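Local coordinates for protein LIP (Serratia marcescens, PDB 4A1R) that is a membrane-bound lipoprotein component of the type VI secretion system, with a beta-sandwich fold, and probably belongs to its membrane-associated complex, at residues Pro7-Asp17 with Asp129-Val139. Residues are numbered along the deposited sequence; the frame is centred on the assembly and turned at random. Where two conformers were deposited one is given.
Sequences PSRYSLVFDAD and DELEAHIVAGV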
loop_
_atom_site.group_PDB
_atom_site.type_symbol
_atom_site.label_atom_id
_atom_site.label_comp_id
_atom_site.label_asym_id
_atom_site.label_seq_id
_atom_site.Cartn_x
_atom_site.Cartn_y
_atom_site.Cartn_z
ATOM N N PRO A 7 16.945 3.783 0.877
ATOM C CA PRO A 7 16.717 4.135 2.284
ATOM C C PRO A 7 16.062 2.987 3.069
ATOM O O PRO A 7 15.513 2.061 2.469
ATOM C CB PRO A 7 15.783 5.356 2.199
ATOM C CG PRO A 7 15.725 5.739 0.755
ATOM C CD PRO A 7 15.978 4.473 0.006
ATOM N N SER A 8 16.150 3.040 4.395
ATOM C CA SER A 8 15.869 1.861 5.229
ATOM C C SER A 8 14.404 1.674 5.615
ATOM O O SER A 8 13.984 0.568 6.012
ATOM C CB SER A 8 16.697 1.901 6.513
ATOM O OG SER A 8 16.291 2.973 7.341
ATOM N N ARG A 9 13.655 2.757 5.568
ATOM C CA ARG A 9 12.236 2.666 5.925
ATOM C C ARG A 9 11.307 3.413 4.994
ATOM O O ARG A 9 11.750 4.195 4.128
ATOM C CB ARG A 9 11.975 2.971 7.409
ATOM C CG ARG A 9 12.612 4.199 8.032
ATOM C CD ARG A 9 12.423 4.190 9.562
ATOM N NE ARG A 9 11.008 4.089 9.982
ATOM C CZ ARG A 9 10.414 2.996 10.490
ATOM N NH1 ARG A 9 11.083 1.875 10.683
ATOM N NH2 ARG A 9 9.135 3.040 10.809
ATOM N N TYR A 10 10.007 3.123 5.117
ATOM C CA TYR A 10 8.996 3.752 4.244
ATOM C C TYR A 10 7.807 4.158 5.081
ATOM O O TYR A 10 7.603 3.635 6.199
ATOM C CB TYR A 10 8.543 2.775 3.137
ATOM C CG TYR A 10 7.819 1.561 3.696
ATOM C CD1 TYR A 10 8.542 0.438 4.071
ATOM C CD2 TYR A 10 6.420 1.551 3.881
ATOM C CE1 TYR A 10 7.927 -0.665 4.638
ATOM C CE2 TYR A 10 5.788 0.441 4.450
ATOM C CZ TYR A 10 6.560 -0.673 4.815
ATOM O OH TYR A 10 6.023 -1.822 5.347
ATOM N N SER A 11 7.002 5.069 4.555
ATOM C CA SER A 11 5.674 5.277 5.126
ATOM C C SER A 11 4.681 5.815 4.110
ATOM O O SER A 11 5.058 6.465 3.102
ATOM C CB SER A 11 5.721 6.165 6.357
ATOM O OG SER A 11 5.842 7.503 5.988
ATOM N N LEU A 12 3.413 5.507 4.374
ATOM C CA LEU A 12 2.299 5.914 3.527
ATOM C C LEU A 12 1.351 6.691 4.377
ATOM O O LEU A 12 1.015 6.272 5.507
ATOM C CB LEU A 12 1.588 4.665 2.986
ATOM C CG LEU A 12 2.394 3.704 2.116
ATOM C CD1 LEU A 12 1.575 2.529 1.607
ATOM C CD2 LEU A 12 2.946 4.468 0.929
ATOM N N VAL A 13 0.883 7.821 3.853
ATOM C CA VAL A 13 -0.069 8.614 4.580
ATOM C C VAL A 13 -1.413 8.540 3.850
ATOM O O VAL A 13 -1.475 8.829 2.655
ATOM C CB VAL A 13 0.345 10.091 4.638
ATOM C CG1 VAL A 13 -0.584 10.831 5.588
ATOM C CG2 VAL A 13 1.781 10.246 5.092
ATOM N N PHE A 14 -2.480 8.190 4.561
ATOM C CA PHE A 14 -3.768 7.861 3.920
ATOM C C PHE A 14 -4.808 8.904 4.269
ATOM O O PHE A 14 -4.902 9.353 5.428
ATOM C CB PHE A 14 -4.271 6.451 4.321
ATOM C CG PHE A 14 -3.504 5.334 3.709
ATOM C CD1 PHE A 14 -2.312 4.864 4.290
ATOM C CD2 PHE A 14 -3.959 4.737 2.532
ATOM C CE1 PHE A 14 -1.597 3.838 3.713
ATOM C CE2 PHE A 14 -3.240 3.704 1.944
ATOM C CZ PHE A 14 -2.071 3.237 2.542
ATOM N N ASP A 15 -5.530 9.327 3.231
ATOM C CA ASP A 15 -6.788 10.059 3.332
ATOM C C ASP A 15 -7.888 9.146 2.755
ATOM O O ASP A 15 -7.642 8.434 1.773
ATOM C CB ASP A 15 -6.751 11.337 2.455
ATOM C CG ASP A 15 -5.883 12.448 3.033
ATOM O OD1 ASP A 15 -5.191 12.244 4.058
ATOM O OD2 ASP A 15 -5.913 13.557 2.457
ATOM N N ALA A 16 -9.083 9.199 3.341
ATOM C CA ALA A 16 -10.254 8.500 2.805
ATOM C C ALA A 16 -11.362 9.519 2.536
ATOM O O ALA A 16 -11.646 10.366 3.387
ATOM C CB ALA A 16 -10.751 7.432 3.768
ATOM N N ASP A 17 -11.954 9.449 1.351
ATOM C CA ASP A 17 -13.137 10.268 1.017
ATOM C C ASP A 17 -14.232 10.075 2.046
ATOM O O ASP A 17 -14.477 8.963 2.526
ATOM C CB ASP A 17 -13.665 9.899 -0.370
ATOM C CG ASP A 17 -12.797 10.443 -1.498
ATOM O OD1 ASP A 17 -11.839 11.213 -1.227
ATOM O OD2 ASP A 17 -13.082 10.111 -2.672
ATOM N N ASP A 129 16.306 9.131 5.421
ATOM C CA ASP A 129 16.199 7.832 4.773
ATOM C C ASP A 129 14.824 7.197 5.023
ATOM O O ASP A 129 14.699 5.984 5.190
ATOM C CB ASP A 129 17.343 6.897 5.179
ATOM C CG ASP A 129 17.222 6.426 6.605
ATOM O OD1 ASP A 129 16.901 7.266 7.481
ATOM O OD2 ASP A 129 17.439 5.218 6.841
ATOM N N GLU A 130 13.802 8.037 5.051
ATOM C CA GLU A 130 12.432 7.567 4.975
ATOM C C GLU A 130 11.675 8.070 3.737
ATOM O O GLU A 130 11.368 9.259 3.613
ATOM C CB GLU A 130 11.667 7.923 6.238
ATOM C CG GLU A 130 10.290 7.279 6.294
ATOM C CD GLU A 130 9.516 7.688 7.536
ATOM O OE1 GLU A 130 9.524 8.886 7.880
ATOM O OE2 GLU A 130 8.894 6.824 8.169
ATOM N N LEU A 131 11.326 7.127 2.864
ATOM C CA LEU A 131 10.479 7.386 1.699
ATOM C C LEU A 131 9.037 7.550 2.135
ATOM O O LEU A 131 8.495 6.695 2.853
ATOM C CB LEU A 131 10.548 6.208 0.740
ATOM C CG LEU A 131 11.916 5.865 0.160
ATOM C CD1 LEU A 131 11.954 4.430 -0.335
ATOM C CD2 LEU A 131 12.314 6.829 -0.944
ATOM N N GLU A 132 8.406 8.607 1.650
ATOM C CA GLU A 132 7.019 8.901 1.947
ATOM C C GLU A 132 6.153 9.045 0.686
ATOM O O GLU A 132 6.469 9.818 -0.233
ATOM C CB GLU A 132 6.907 10.214 2.727
ATOM C CG GLU A 132 7.589 10.262 4.073
ATOM C CD GLU A 132 7.056 11.386 4.940
ATOM O OE1 GLU A 132 5.813 11.504 5.067
ATOM O OE2 GLU A 132 7.876 12.145 5.504
ATOM N N ALA A 133 5.031 8.332 0.675
ATOM C CA ALA A 133 4.016 8.505 -0.365
ATOM C C ALA A 133 2.640 8.806 0.262
ATOM O O ALA A 133 2.408 8.548 1.454
ATOM C CB ALA A 133 3.986 7.289 -1.293
ATOM N N HIS A 134 1.763 9.420 -0.527
ATOM C CA HIS A 134 0.435 9.791 -0.084
ATOM C C HIS A 134 -0.576 9.086 -0.958
ATOM O O HIS A 134 -0.485 9.142 -2.197
ATOM C CB HIS A 134 0.257 11.317 -0.179
ATOM C CG HIS A 134 1.102 12.109 0.813
ATOM N ND1 HIS A 134 0.578 13.042 1.626
ATOM C CD2 HIS A 134 2.466 12.068 1.097
ATOM C CE1 HIS A 134 1.549 13.573 2.391
ATOM N NE2 HIS A 134 2.703 12.972 2.068
ATOM N N ILE A 135 -1.528 8.414 -0.315
ATOM C CA ILE A 135 -2.547 7.591 -0.988
ATOM C C ILE A 135 -3.927 8.073 -0.561
ATOM O O ILE A 135 -4.164 8.410 0.617
ATOM C CB ILE A 135 -2.415 6.076 -0.645
ATOM C CG1 ILE A 135 -1.000 5.554 -0.910
ATOM C CG2 ILE A 135 -3.451 5.216 -1.385
ATOM C CD1 ILE A 135 -0.531 5.678 -2.350
ATOM N N VAL A 136 -4.853 8.117 -1.509
ATOM C CA VAL A 136 -6.244 8.366 -1.147
ATOM C C VAL A 136 -7.077 7.096 -1.398
ATOM O O VAL A 136 -7.001 6.492 -2.482
ATOM C CB VAL A 136 -6.852 9.539 -1.934
ATOM C CG1 VAL A 136 -8.301 9.761 -1.498
ATOM C CG2 VAL A 136 -6.027 10.808 -1.717
ATOM N N ALA A 137 -7.836 6.678 -0.384
ATOM C CA ALA A 137 -8.907 5.671 -0.580
ATOM C C ALA A 137 -10.169 6.429 -1.018
ATOM O O ALA A 137 -10.887 7.023 -0.213
ATOM C CB ALA A 137 -9.154 4.883 0.701
ATOM N N GLY A 138 -10.403 6.441 -2.324
ATOM C CA GLY A 138 -11.498 7.208 -2.867
ATOM C C GLY A 138 -12.669 6.292 -3.162
ATOM O O GLY A 138 -12.556 5.054 -3.103
ATOM N N VAL A 139 -13.793 6.907 -3.492
ATOM C CA VAL A 139 -15.001 6.187 -3.866
ATOM C C VAL A 139 -14.723 5.143 -4.952
ATOM O O VAL A 139 -15.256 4.050 -4.903
ATOM C CB VAL A 139 -16.116 7.191 -4.283
ATOM C CG1 VAL A 139 -17.241 6.509 -5.037
ATOM C CG2 VAL A 139 -16.676 7.902 -3.059
HETATM O O HOH W 1 6.767 9.582 7.692
#
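Ile135 lies against the ring of Phe14 where the two strands run parallel, their axes 19° apart. CB of Ile135 is 3.6 Å from CE2 of Phe14, and CG2 lies close to CE2 and CD2 of the ring; both side chains point the same way, and the approach to the ring is oblique. Phe14 CG stands anti to the carbonyl carbon (chi1 -72°), which leans the ring over the neighbouring strand. Backbone bonds alternate between the partners: Ile135 N donates to Val13 O at 3.0 Å, and Asp15 N to Ile135 O, as parallel pairing requires.

The other sheet face carries Val13; in one of the two conformers of His134, Val13 CB sits 4.2 Å from the His134 ring centroid and 9° off its normal, a CH-pi contact over the face. Nearer the start of both strands, on the same face, a water joins Ser11 OG to Glu130 OE1, 2.8 Å from each. At the starting end, Ser8 OG donates to Asp129 OD2 over 2.6 Å, reaching it from above the carboxylate plane, while Leu131 crosses Pro7 at about a right angle, CG to CG 3.9 Å.

Strands 9-16 and 130-138 form the centre of a mixed four-stranded sheet, flanked by antiparallel 79-84 and 141-144. Tyr10, Leu12 and Phe14 pack on strand 31-38 of the second sheet, and Phe14 meets Phe70 of strand 64-72 edge-to-face, so this face of the pair lies against the second sheet of the beta-sandwich.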